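ComZ (Thermus thermophilus, PDB 6QVI) probably acts as a competence-associated pilin at the pilus tip that serves as a receptor for incoming DNA in natural transformation. Local coordinates at residues 30-35 with 127-132; 57-62 with 73-78; 413-418 with 446-451; 366-371 with 381-386. All coordinates share one frame; numbering follows the deposited sequence.

Contact 1 (30-35 with 127-132); sequences AALFQQ and FRISNS
Leu32 drops from helix 12-40 onto Phe127 and Ile129 of strand 120-130, a small worked example of the helix-on-sheet packing that defines a pilin-like domain. Phe127 and Ile129 stand two residues apart on the strand and therefore present their side chains to the same face of the antiparallel sheet, the one that the helix covers. Leu32 meets both through the CG-CD2 side of its fork. Its CD2 methyl lies 3.9 Å from CD1 of Phe127 and 4.0 Å from CE1 of Phe127, and so reaches the CD1-CE1 side of the ring at a slant. The leucine and isoleucine side chains also cross obliquely. Ile129 is stretched out at its second torsion (chi2 179°), which extends its CD1 methyl to Leu32. No hydrogen bond joins the two segments; the contact is apolar and buried. Phe518 of strand 517-529, the neighbouring strand, extends the same layer: its ring meets that of Phe127 with the planes about 35° apart, and Ile129 also touches it. The CD1 methyl of Ile129 ends 4.0 Å from CG of Leu32 and 4.1 Å from CD2 of Leu32.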
loop_
_atom_site.group_PDB
_atom_site.type_symbol
_atom_site.label_atom_id
_atom_site.label_comp_id
_atom_site.label_asym_id
_atom_site.label_seq_id
_atom_site.Cartn_x
_atom_site.Cartn_y
_atom_site.Cartn_z
ATOM N N ALA A 30 -24.801 -12.534 -3.392
ATOM C CA ALA A 30 -24.041 -11.927 -4.467
ATOM C C ALA A 30 -23.689 -10.481 -4.142
ATOM O O ALA A 30 -22.538 -10.052 -4.324
ATOM C CB ALA A 30 -24.817 -12.003 -5.777
ATOM N N ALA A 31 -24.663 -9.718 -3.641
ATOM C CA ALA A 31 -24.372 -8.331 -3.291
ATOM C C ALA A 31 -23.329 -8.270 -2.186
ATOM O O ALA A 31 -22.467 -7.384 -2.187
ATOM C CB ALA A 31 -25.648 -7.591 -2.873
ATOM N N LEU A 32 -23.389 -9.212 -1.240
ATOM C CA LEU A 32 -22.426 -9.221 -0.152
ATOM C C LEU A 32 -21.023 -9.507 -0.688
ATOM O O LEU A 32 -20.075 -8.758 -0.418
ATOM C CB LEU A 32 -22.849 -10.254 0.886
ATOM C CG LEU A 32 -22.229 -10.122 2.279
ATOM C CD1 LEU A 32 -22.476 -8.715 2.821
ATOM C CD2 LEU A 32 -22.774 -11.181 3.251
ATOM N N PHE A 33 -20.900 -10.529 -1.539
ATOM C CA PHE A 33 -19.635 -10.787 -2.206
ATOM C C PHE A 33 -19.192 -9.581 -3.020
ATOM O O PHE A 33 -17.987 -9.333 -3.150
ATOM C CB PHE A 33 -19.745 -12.021 -3.120
ATOM C CG PHE A 33 -18.476 -12.328 -3.900
ATOM C CD1 PHE A 33 -18.338 -11.923 -5.218
ATOM C CD2 PHE A 33 -17.425 -13.004 -3.319
ATOM C CE1 PHE A 33 -17.178 -12.197 -5.951
ATOM C CE2 PHE A 33 -16.233 -13.249 -4.044
ATOM C CZ PHE A 33 -16.120 -12.853 -5.347
ATOM N N GLN A 34 -20.135 -8.835 -3.596
ATOM C CA GLN A 34 -19.714 -7.697 -4.398
ATOM C C GLN A 34 -19.238 -6.558 -3.507
ATOM O O GLN A 34 -18.315 -5.821 -3.865
ATOM C CB GLN A 34 -20.829 -7.213 -5.317
ATOM C CG GLN A 34 -20.251 -6.286 -6.356
ATOM C CD GLN A 34 -21.254 -5.340 -6.957
ATOM O OE1 GLN A 34 -21.595 -4.320 -6.350
ATOM N NE2 GLN A 34 -21.688 -5.628 -8.170
ATOM N N GLN A 35 -19.822 -6.435 -2.317
ATOM C CA GLN A 35 -19.281 -5.520 -1.330
ATOM C C GLN A 35 -17.901 -5.971 -0.876
ATOM O O GLN A 35 -17.083 -5.137 -0.478
ATOM C CB GLN A 35 -20.245 -5.417 -0.149
ATOM C CG GLN A 35 -21.446 -4.520 -0.436
ATOM C CD GLN A 35 -21.119 -3.063 -0.183
ATOM O OE1 GLN A 35 -20.618 -2.715 0.879
ATOM N NE2 GLN A 35 -21.362 -2.212 -1.170
ATOM N N PHE A 127 -21.114 -16.312 6.864
ATOM C CA PHE A 127 -19.866 -16.131 6.148
ATOM C C PHE A 127 -18.775 -15.650 7.083
ATOM O O PHE A 127 -19.033 -14.982 8.082
ATOM C CB PHE A 127 -20.002 -15.130 5.021
ATOM C CG PHE A 127 -21.173 -15.333 4.188
ATOM C CD1 PHE A 127 -22.404 -14.851 4.584
ATOM C CD2 PHE A 127 -21.056 -16.008 2.986
ATOM C CE1 PHE A 127 -23.515 -15.035 3.791
ATOM C CE2 PHE A 127 -22.171 -16.207 2.201
ATOM C CZ PHE A 127 -23.398 -15.709 2.602
ATOM N N ARG A 128 -17.554 -15.806 6.629
ATOM C CA ARG A 128 -16.413 -15.253 7.303
ATOM C C ARG A 128 -15.842 -14.431 6.182
ATOM O O ARG A 128 -15.545 -14.943 5.149
ATOM C CB ARG A 128 -15.455 -16.323 7.725
ATOM C CG ARG A 128 -14.019 -15.940 7.500
ATOM C CD ARG A 128 -13.190 -16.162 8.736
ATOM N NE ARG A 128 -13.411 -17.470 9.309
ATOM C CZ ARG A 128 -13.467 -17.688 10.610
ATOM N NH1 ARG A 128 -13.313 -16.672 11.447
ATOM N NH2 ARG A 128 -13.677 -18.911 11.067
ATOM N N ILE A 129 -15.726 -13.140 6.386
ATOM C CA ILE A 129 -15.273 -12.217 5.358
ATOM C C ILE A 129 -14.165 -11.348 5.918
ATOM O O ILE A 129 -14.358 -10.660 6.929
ATOM C CB ILE A 129 -16.394 -11.316 4.824
ATOM C CG1 ILE A 129 -17.610 -12.162 4.425
ATOM C CG2 ILE A 129 -15.882 -10.446 3.669
ATOM C CD1 ILE A 129 -18.722 -11.292 3.921
ATOM N N SER A 130 -13.010 -11.344 5.239
ATOM C CA SER A 130 -11.916 -10.456 5.606
ATOM C C SER A 130 -11.294 -9.898 4.335
ATOM O O SER A 130 -11.179 -10.612 3.332
ATOM C CB SER A 130 -10.909 -11.198 6.491
ATOM O OG SER A 130 -10.234 -12.216 5.774
ATOM N N ASN A 131 -10.968 -8.607 4.354
ATOM C CA ASN A 131 -10.359 -7.961 3.192
ATOM C C ASN A 131 -8.825 -7.927 3.265
ATOM O O ASN A 131 -8.207 -8.123 4.316
ATOM C CB ASN A 131 -10.914 -6.540 3.046
ATOM C CG ASN A 131 -12.333 -6.524 2.466
ATOM O OD1 ASN A 131 -12.521 -6.699 1.257
ATOM N ND2 ASN A 131 -13.344 -6.343 3.340
ATOM N N SER A 132 -8.199 -7.680 2.117
ATOM C CA SER A 132 -6.742 -7.607 2.125
ATOM C C SER A 132 -6.289 -6.419 2.945
ATOM O O SER A 132 -5.339 -6.522 3.738
ATOM C CB SER A 132 -6.163 -7.531 0.708
ATOM O OG SER A 132 -6.163 -8.805 0.082
#

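Contact 2 (57-62 with 73-78); sequences RGLDLD and NRLVLA
Leu59 lies against Leu75 and Leu77, three leucines that fasten the long connection after helix 12-40 to the first strands of the antiparallel sheet of the pilin-like domain. The CD2 methyl of Leu75 is shared between two atoms of its partner, lying 3.8 Å from both CG and CD1 of Leu59, so it rests against the bond between them. Leu75 swings its CG away from its backbone N (chi1 163°), the setting that turns this methyl to the loop. Leu77 makes the second approach, its side chain running roughly perpendicular to that of Leu59.

One shell further out, the backbone fixes where these side chains start. Leu59 is hydrogen-bonded through its main chain to Thr68, and its side chain also touches Leu98 of strand 90-100 and Gln35 of the helix, so loop, sheet and helix all converge on it. Next to it, the Asp60 carboxylate turns back into its own loop: OD1 accepts from the amide of Gly65 and OD2 from that of Asp64. On the sheet side, Leu75 pairs with Leu98, while Leu77 and Ala78 both face Ala96 in a classic beta bulge where the chain turns a corner. From that bulge Leu77 reaches back to the loop, and its CD2 comes to rest 4.0 Å from CD1 of Leu59.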
loop_
_atom_site.group_PDB
_atom_site.type_symbol
_atom_site.label_atom_id
_atom_site.label_comp_id
_atom_site.label_asym_id
_atom_site.label_seq_id
_atom_site.Cartn_x
_atom_site.Cartn_y
_atom_site.Cartn_z
ATOM N N ARG A 57 -18.026 -2.251 9.872
ATOM C CA ARG A 57 -18.479 -0.910 10.181
ATOM C C ARG A 57 -19.569 -0.461 9.249
ATOM O O ARG A 57 -19.914 0.719 9.234
ATOM C CB ARG A 57 -17.318 0.078 10.110
ATOM C CG ARG A 57 -16.251 -0.128 11.161
ATOM C CD ARG A 57 -16.082 1.135 11.988
ATOM N NE ARG A 57 -16.311 2.345 11.199
ATOM C CZ ARG A 57 -15.368 3.090 10.642
ATOM N NH1 ARG A 57 -14.085 2.777 10.805
ATOM N NH2 ARG A 57 -15.724 4.163 9.938
ATOM N N GLY A 58 -20.125 -1.368 8.477
ATOM C CA GLY A 58 -21.252 -1.045 7.635
ATOM C C GLY A 58 -20.969 -1.395 6.195
ATOM O O GLY A 58 -19.895 -1.875 5.837
ATOM N N LEU A 59 -21.961 -1.133 5.366
ATOM C CA LEU A 59 -21.838 -1.372 3.946
ATOM C C LEU A 59 -21.948 -0.061 3.199
ATOM O O LEU A 59 -22.619 0.875 3.641
ATOM C CB LEU A 59 -22.930 -2.315 3.432
ATOM C CG LEU A 59 -23.084 -3.643 4.142
ATOM C CD1 LEU A 59 -24.037 -4.522 3.350
ATOM C CD2 LEU A 59 -21.745 -4.306 4.288
ATOM N N ASP A 60 -21.299 -0.035 2.039
ATOM C CA ASP A 60 -21.343 1.091 1.130
ATOM C C ASP A 60 -22.275 0.651 0.015
ATOM O O ASP A 60 -21.849 0.298 -1.086
ATOM C CB ASP A 60 -19.946 1.431 0.626
ATOM C CG ASP A 60 -19.911 2.715 -0.178
ATOM O OD1 ASP A 60 -18.800 3.188 -0.510
ATOM O OD2 ASP A 60 -20.996 3.259 -0.471
ATOM N N LEU A 61 -23.576 0.692 0.316
ATOM C CA LEU A 61 -24.569 0.196 -0.630
ATOM C C LEU A 61 -24.590 1.057 -1.869
ATOM O O LEU A 61 -24.791 0.554 -2.979
ATOM C CB LEU A 61 -25.942 0.213 0.027
ATOM C CG LEU A 61 -25.973 -0.656 1.265
ATOM C CD1 LEU A 61 -27.291 -0.563 1.915
ATOM C CD2 LEU A 61 -25.791 -2.098 0.808
ATOM N N ASP A 62 -24.414 2.361 -1.699
ATOM C CA ASP A 62 -24.241 3.201 -2.868
ATOM C C ASP A 62 -23.028 2.787 -3.693
ATOM O O ASP A 62 -23.092 2.766 -4.927
ATOM C CB ASP A 62 -24.099 4.653 -2.487
ATOM C CG ASP A 62 -23.922 5.508 -3.699
ATOM O OD1 ASP A 62 -22.813 5.527 -4.268
ATOM O OD2 ASP A 62 -24.908 6.201 -4.048
ATOM N N ASN A 73 -26.019 -4.536 15.848
ATOM C CA ASN A 73 -25.575 -5.618 15.000
ATOM C C ASN A 73 -26.514 -6.081 13.907
ATOM O O ASN A 73 -26.420 -7.198 13.508
ATOM C CB ASN A 73 -25.188 -6.814 15.831
ATOM C CG ASN A 73 -24.163 -6.487 16.861
ATOM O OD1 ASN A 73 -23.130 -5.928 16.560
ATOM N ND2 ASN A 73 -24.446 -6.840 18.092
ATOM N N ARG A 74 -27.341 -5.226 13.345
ATOM C CA ARG A 74 -28.268 -5.665 12.360
ATOM C C ARG A 74 -28.430 -4.603 11.297
ATOM O O ARG A 74 -28.348 -3.438 11.568
ATOM C CB ARG A 74 -29.562 -5.981 13.093
ATOM C CG ARG A 74 -30.859 -5.752 12.362
ATOM C CD ARG A 74 -32.026 -5.718 13.326
ATOM N NE ARG A 74 -33.092 -4.862 12.840
ATOM C CZ ARG A 74 -34.053 -5.254 12.020
ATOM N NH1 ARG A 74 -34.103 -6.492 11.594
ATOM N NH2 ARG A 74 -34.974 -4.409 11.627
ATOM N N LEU A 75 -28.638 -5.028 10.071
ATOM C CA LEU A 75 -28.807 -4.114 8.980
ATOM C C LEU A 75 -29.768 -4.684 7.984
ATOM O O LEU A 75 -29.526 -5.701 7.428
ATOM C CB LEU A 75 -27.476 -3.891 8.314
ATOM C CG LEU A 75 -27.567 -3.300 6.932
ATOM C CD1 LEU A 75 -27.938 -1.854 7.084
ATOM C CD2 LEU A 75 -26.245 -3.408 6.238
ATOM N N VAL A 76 -30.833 -3.973 7.700
ATOM C CA VAL A 76 -31.840 -4.499 6.800
ATOM C C VAL A 76 -31.479 -4.174 5.369
ATOM O O VAL A 76 -31.421 -3.004 4.988
ATOM C CB VAL A 76 -33.237 -3.968 7.153
ATOM C CG1 VAL A 76 -34.221 -4.439 6.114
ATOM C CG2 VAL A 76 -33.622 -4.495 8.536
ATOM N N LEU A 77 -31.297 -5.215 4.556
ATOM C CA LEU A 77 -31.015 -5.023 3.135
ATOM C C LEU A 77 -32.256 -5.014 2.253
ATOM O O LEU A 77 -32.178 -4.497 1.136
ATOM C CB LEU A 77 -30.104 -6.113 2.600
ATOM C CG LEU A 77 -28.867 -6.434 3.390
ATOM C CD1 LEU A 77 -28.255 -7.684 2.772
ATOM C CD2 LEU A 77 -27.944 -5.238 3.375
ATOM N N ALA A 78 -33.380 -5.607 2.690
ATOM C CA ALA A 78 -34.591 -5.599 1.855
ATOM C C ALA A 78 -35.810 -5.984 2.678
ATOM O O ALA A 78 -35.811 -7.013 3.361
ATOM C CB ALA A 78 -34.479 -6.554 0.658
#

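Contact 3 (413-418 with 446-451); sequences LDINGN and QHVMAP
Asn418 offers its side-chain oxygen to two successive backbone amides, those of Gln446 and His447. The better of the two bonds comes from His447 N, 3.0 Å from Asn418 OD1 and fairly straight at 157°, although the donor stands well above the plane of the amide, 52° out of it. Gln446 N is equally near Asn418 OD1, at 3.0 Å, but its N-H points badly, and that bond is weak. The CG of Asn418 lies anti to its own carbonyl carbon (chi1 -73°), a rotation that brings the amide across to the other segment. A further backbone touch supports the join: the CA of Asn418 sits 3.3 Å from His447 O in a CH...O contact. If an alanine stood here, the amides of Gln446 and His447 would probably lose this shared acceptor, and the two bends would be less firmly tied. The link belongs to the beta-solenoid domain, where residues 416-418 bend the chain between strands 409-415 and 419-421, and Gln446 stands at the corresponding bend before strand 447-449, one coil on. Strand 409-415 itself runs parallel to strand 441-443 of that next coil. Nearby, Arg444 makes a salt bridge to Asp414 and a hydrogen bond to the side-chain oxygen of Asn416. Behind the polar join, Ile415 and Val448 pack together. Val448 also touches Leu419 and Gln443, and its CG2 methyl faces CD1 of Ile415 at 4.2 Å.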
loop_
_atom_site.group_PDB
_atom_site.type_symbol
_atom_site.label_atom_id
_atom_site.label_comp_id
_atom_site.label_asym_id
_atom_site.label_seq_id
_atom_site.Cartn_x
_atom_site.Cartn_y
_atom_site.Cartn_z
ATOM N N LEU A 413 21.885 3.543 -3.392
ATOM C CA LEU A 413 21.292 4.515 -4.296
ATOM C C LEU A 413 21.443 5.903 -3.691
ATOM O O LEU A 413 21.238 6.092 -2.487
ATOM C CB LEU A 413 19.795 4.221 -4.495
ATOM C CG LEU A 413 18.957 5.233 -5.304
ATOM C CD1 LEU A 413 19.636 5.606 -6.655
ATOM C CD2 LEU A 413 17.459 4.857 -5.478
ATOM N N ASP A 414 21.806 6.871 -4.531
ATOM C CA ASP A 414 21.972 8.266 -4.125
ATOM C C ASP A 414 21.225 9.129 -5.134
ATOM O O ASP A 414 21.468 9.021 -6.343
ATOM C CB ASP A 414 23.457 8.653 -4.032
ATOM C CG ASP A 414 24.107 8.233 -2.692
ATOM O OD1 ASP A 414 23.775 7.154 -2.164
ATOM O OD2 ASP A 414 24.947 8.997 -2.145
ATOM N N ILE A 415 20.302 9.969 -4.640
ATOM C CA ILE A 415 19.523 10.884 -5.473
ATOM C C ILE A 415 19.859 12.285 -4.974
ATOM O O ILE A 415 19.291 12.752 -3.974
ATOM C CB ILE A 415 18.023 10.592 -5.383
ATOM C CG1 ILE A 415 17.764 9.128 -5.744
ATOM C CG2 ILE A 415 17.214 11.468 -6.326
ATOM C CD1 ILE A 415 16.295 8.790 -5.889
ATOM N N ASN A 416 20.781 12.971 -5.660
ATOM C CA ASN A 416 21.293 14.220 -5.112
ATOM C C ASN A 416 20.664 15.454 -5.731
ATOM O O ASN A 416 20.745 16.535 -5.137
ATOM C CB ASN A 416 22.817 14.304 -5.275
ATOM C CG ASN A 416 23.527 13.075 -4.737
ATOM O OD1 ASN A 416 23.119 12.515 -3.713
ATOM N ND2 ASN A 416 24.622 12.681 -5.384
ATOM N N GLY A 417 19.998 15.303 -6.872
ATOM C CA GLY A 417 19.213 16.351 -7.472
ATOM C C GLY A 417 17.739 15.995 -7.396
ATOM O O GLY A 417 17.339 14.992 -6.817
ATOM N N ASN A 418 16.925 16.874 -7.963
ATOM C CA ASN A 418 15.498 16.617 -7.993
ATOM C C ASN A 418 15.202 15.457 -8.939
ATOM O O ASN A 418 15.944 15.193 -9.895
ATOM C CB ASN A 418 14.757 17.868 -8.444
ATOM C CG ASN A 418 14.727 18.931 -7.382
ATOM O OD1 ASN A 418 15.057 18.675 -6.222
ATOM N ND2 ASN A 418 14.369 20.145 -7.776
ATOM N N GLN A 446 16.025 18.110 -3.433
ATOM C CA GLN A 446 15.006 18.704 -2.583
ATOM C C GLN A 446 13.653 18.033 -2.767
ATOM O O GLN A 446 12.910 17.862 -1.798
ATOM C CB GLN A 446 14.931 20.217 -2.826
ATOM C CG GLN A 446 15.882 20.938 -1.870
ATOM C CD GLN A 446 15.462 22.341 -1.435
ATOM O OE1 GLN A 446 16.136 22.931 -0.586
ATOM N NE2 GLN A 446 14.364 22.873 -1.993
ATOM N N HIS A 447 13.329 17.617 -3.990
ATOM C CA HIS A 447 12.033 17.030 -4.291
ATOM C C HIS A 447 12.266 15.795 -5.146
ATOM O O HIS A 447 12.820 15.893 -6.243
ATOM C CB HIS A 447 11.130 18.051 -4.985
ATOM C CG HIS A 447 10.909 19.304 -4.179
ATOM N ND1 HIS A 447 11.016 19.337 -2.804
ATOM C CD2 HIS A 447 10.614 20.571 -4.558
ATOM C CE1 HIS A 447 10.780 20.559 -2.367
ATOM N NE2 HIS A 447 10.532 21.330 -3.411
ATOM N N VAL A 448 11.872 14.625 -4.645
ATOM C CA VAL A 448 11.835 13.432 -5.477
ATOM C C VAL A 448 10.473 12.775 -5.291
ATOM O O VAL A 448 9.933 12.722 -4.181
ATOM C CB VAL A 448 13.002 12.480 -5.153
ATOM C CG1 VAL A 448 13.115 12.325 -3.708
ATOM C CG2 VAL A 448 12.793 11.128 -5.781
ATOM N N MET A 449 9.908 12.307 -6.390
ATOM C CA MET A 449 8.539 11.831 -6.413
ATOM C C MET A 449 8.600 10.406 -6.939
ATOM O O MET A 449 8.691 10.176 -8.150
ATOM C CB MET A 449 7.677 12.782 -7.239
ATOM C CG MET A 449 6.375 12.240 -7.752
ATOM S SD MET A 449 5.439 13.590 -8.532
ATOM C CE MET A 449 5.103 14.672 -7.153
ATOM N N ALA A 450 8.628 9.466 -6.009
ATOM C CA ALA A 450 8.782 8.069 -6.359
ATOM C C ALA A 450 8.443 7.197 -5.160
ATOM O O ALA A 450 8.729 7.585 -4.025
ATOM C CB ALA A 450 10.224 7.819 -6.808
ATOM N N PRO A 451 7.861 6.013 -5.351
ATOM C CA PRO A 451 7.788 5.059 -4.241
ATOM C C PRO A 451 9.156 4.404 -4.136
ATOM O O PRO A 451 9.785 4.091 -5.151
ATOM C CB PRO A 451 6.712 4.065 -4.678
ATOM C CG PRO A 451 6.826 4.059 -6.153
ATOM C CD PRO A 451 7.242 5.474 -6.573
#

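Contact 4 (366-371 with 381-386); sequences ELLEVF and AVLNRP
The guanidinium of Arg385 receives the carboxylate of Glu366 at its edge, with Glu366 OE2 only 8° out of the guanidinium plane. The salt bridge is single-pronged: Arg385 NH2 gives a nearly straight hydrogen bond of 2.9 Å to Glu366 OE2, while NE of Arg385 remains 4.0 Å from that same oxygen. The nitrogen meets the oxygen almost end-on to its C-O bond, and the two flat groups are tilted 33° from each other. Arg385 reaches the acid through a chain bent at its second and third torsions (chi3 -32°). The other carboxylate oxygen, OE1, is hydrogen-bonded to the hydroxyl of Thr362, so both ends of the acid are occupied. Tyr361 touches both Glu366 and Arg385. With an alanine at this position, Arg385 NH2 would probably be left without its charged mate and Thr362 without its carboxylate partner, leaving the guanidinium freer to turn. In the beta-solenoid domain this pair spans a single coil: the chain leaves strand 366-371, passes through strands 374-377 and 380-383, and returns as strand 387-392, which lies parallel to the first and hydrogen-bonds to it, Glu366 and Leu368 both pairing with Asp388. Strands 366-371 and 380-383 thus belong to different faces, and their inner side chains meet across the core. There Leu368 and Leu383 approach at about a right angle, methyl against methyl. Leu383 also touches Leu338 and Leu413, and Leu368 touches Val387. Between the two leucines the closest atoms are Leu368 CD2 and Leu383 CD2, 4.0 Å apart.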
loop_
_atom_site.group_PDB
_atom_site.type_symbol
_atom_site.label_atom_id
_atom_site.label_comp_id
_atom_site.label_asym_id
_atom_site.label_seq_id
_atom_site.Cartn_x
_atom_site.Cartn_y
_atom_site.Cartn_z
ATOM N N GLU A 366 17.520 17.475 -17.305
ATOM C CA GLU A 366 17.766 16.133 -17.859
ATOM C C GLU A 366 16.637 15.138 -18.057
ATOM O O GLU A 366 15.501 15.370 -17.709
ATOM C CB GLU A 366 18.886 15.448 -17.110
ATOM C CG GLU A 366 19.912 16.389 -16.538
ATOM C CD GLU A 366 20.275 17.487 -17.484
ATOM O OE1 GLU A 366 20.047 17.320 -18.673
ATOM O OE2 GLU A 366 20.815 18.508 -17.037
ATOM N N LEU A 367 16.972 13.989 -18.612
ATOM C CA LEU A 367 15.958 13.001 -18.883
ATOM C C LEU A 367 16.476 11.604 -18.696
ATOM O O LEU A 367 17.576 11.286 -19.088
ATOM C CB LEU A 367 15.447 13.180 -20.291
ATOM C CG LEU A 367 14.292 12.264 -20.625
ATOM C CD1 LEU A 367 13.272 12.436 -19.538
ATOM C CD2 LEU A 367 13.674 12.578 -21.966
ATOM N N LEU A 368 15.655 10.770 -18.090
ATOM C CA LEU A 368 15.997 9.407 -17.818
ATOM C C LEU A 368 14.770 8.607 -18.099
ATOM O O LEU A 368 13.847 8.615 -17.335
ATOM C CB LEU A 368 16.364 9.295 -16.364
ATOM C CG LEU A 368 16.159 7.943 -15.765
ATOM C CD1 LEU A 368 16.692 6.969 -16.771
ATOM C CD2 LEU A 368 16.980 7.887 -14.506
ATOM N N GLU A 369 14.752 7.927 -19.223
ATOM C CA GLU A 369 13.605 7.151 -19.597
ATOM C C GLU A 369 13.877 5.729 -19.262
ATOM O O GLU A 369 14.986 5.282 -19.403
ATOM C CB GLU A 369 13.372 7.266 -21.088
ATOM C CG GLU A 369 13.865 8.563 -21.692
ATOM C CD GLU A 369 13.842 8.557 -23.203
ATOM O OE1 GLU A 369 14.831 8.982 -23.806
ATOM O OE2 GLU A 369 12.840 8.135 -23.790
ATOM N N VAL A 370 12.865 5.016 -18.795
ATOM C CA VAL A 370 13.034 3.627 -18.444
ATOM C C VAL A 370 11.958 2.810 -19.134
ATOM O O VAL A 370 10.798 3.107 -18.985
ATOM C CB VAL A 370 12.929 3.433 -16.935
ATOM C CG1 VAL A 370 13.209 2.011 -16.582
ATOM C CG2 VAL A 370 13.925 4.287 -16.197
ATOM N N PHE A 371 12.339 1.794 -19.899
ATOM C CA PHE A 371 11.380 0.962 -20.620
ATOM C C PHE A 371 11.456 -0.432 -20.080
ATOM O O PHE A 371 12.415 -1.125 -20.299
ATOM C CB PHE A 371 11.732 0.929 -22.086
ATOM C CG PHE A 371 12.176 2.240 -22.629
ATOM C CD1 PHE A 371 13.356 2.797 -22.229
ATOM C CD2 PHE A 371 11.418 2.891 -23.557
ATOM C CE1 PHE A 371 13.772 3.998 -22.735
ATOM C CE2 PHE A 371 11.824 4.092 -24.069
ATOM C CZ PHE A 371 13.006 4.644 -23.659
ATOM N N ALA A 381 24.235 3.189 -7.542
ATOM C CA ALA A 381 23.769 4.185 -8.485
ATOM C C ALA A 381 23.730 5.525 -7.788
ATOM O O ALA A 381 23.283 5.605 -6.642
ATOM C CB ALA A 381 22.382 3.814 -9.046
ATOM N N VAL A 382 24.196 6.569 -8.470
ATOM C CA VAL A 382 24.018 7.930 -7.986
ATOM C C VAL A 382 23.498 8.720 -9.184
ATOM O O VAL A 382 23.984 8.534 -10.312
ATOM C CB VAL A 382 25.337 8.555 -7.437
ATOM C CG1 VAL A 382 26.115 7.550 -6.527
ATOM C CG2 VAL A 382 26.146 9.265 -8.496
ATOM N N LEU A 383 22.414 9.474 -8.976
ATOM C CA LEU A 383 21.923 10.456 -9.935
ATOM C C LEU A 383 22.314 11.792 -9.358
ATOM O O LEU A 383 21.810 12.189 -8.299
ATOM C CB LEU A 383 20.412 10.389 -10.153
ATOM C CG LEU A 383 19.779 9.167 -10.759
ATOM C CD1 LEU A 383 19.658 8.159 -9.699
ATOM C CD2 LEU A 383 18.408 9.593 -11.218
ATOM N N ASN A 384 23.228 12.467 -10.036
ATOM C CA ASN A 384 23.887 13.606 -9.440
ATOM C C ASN A 384 23.332 14.936 -9.904
ATOM O O ASN A 384 23.825 15.971 -9.456
ATOM C CB ASN A 384 25.377 13.533 -9.735
ATOM C CG ASN A 384 26.206 14.138 -8.645
ATOM O OD1 ASN A 384 27.314 13.689 -8.364
ATOM N ND2 ASN A 384 25.679 15.189 -8.027
ATOM N N ARG A 385 22.282 14.954 -10.716
ATOM C CA ARG A 385 21.737 16.227 -11.163
ATOM C C ARG A 385 20.231 16.084 -11.307
ATOM O O ARG A 385 19.727 14.969 -11.485
ATOM C CB ARG A 385 22.375 16.682 -12.489
ATOM C CG ARG A 385 23.900 16.756 -12.432
ATOM C CD ARG A 385 24.473 17.992 -13.105
ATOM N NE ARG A 385 23.656 18.425 -14.223
ATOM C CZ ARG A 385 23.628 19.674 -14.662
ATOM N NH1 ARG A 385 24.371 20.596 -14.062
ATOM N NH2 ARG A 385 22.852 20.004 -15.683
ATOM N N PRO A 386 19.480 17.187 -11.211
ATOM C CA PRO A 386 18.027 17.138 -11.420
ATOM C C PRO A 386 17.663 16.448 -12.727
ATOM O O PRO A 386 18.319 16.642 -13.761
ATOM C CB PRO A 386 17.628 18.614 -11.440
ATOM C CG PRO A 386 18.608 19.266 -10.548
ATOM C CD PRO A 386 19.913 18.508 -10.712
#

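In the fold
The four contacts fall into two pairs, one in each domain of ComZ. Contacts 1 and 2 lie in the pilin-like part, their centres about 12 Å apart; both reach the same antiparallel sheet, and Gln35 NE2 of the helix probably bonds Asp60 O, 2.6 Å away, in the loop. Residues 57-62 and 73-78 come between the two segments of contact 1 in the chain. Contacts 4 and 3 follow, in that order, on the beta-solenoid, their centres about 10 Å apart and joined through the parallel strands 380-383 and 409-415. The centres of contacts from different pairs lie about 40 to 50 Å apart, yet the Cys51-Cys209 disulfide ties the pilin-like part covalently to the solenoid.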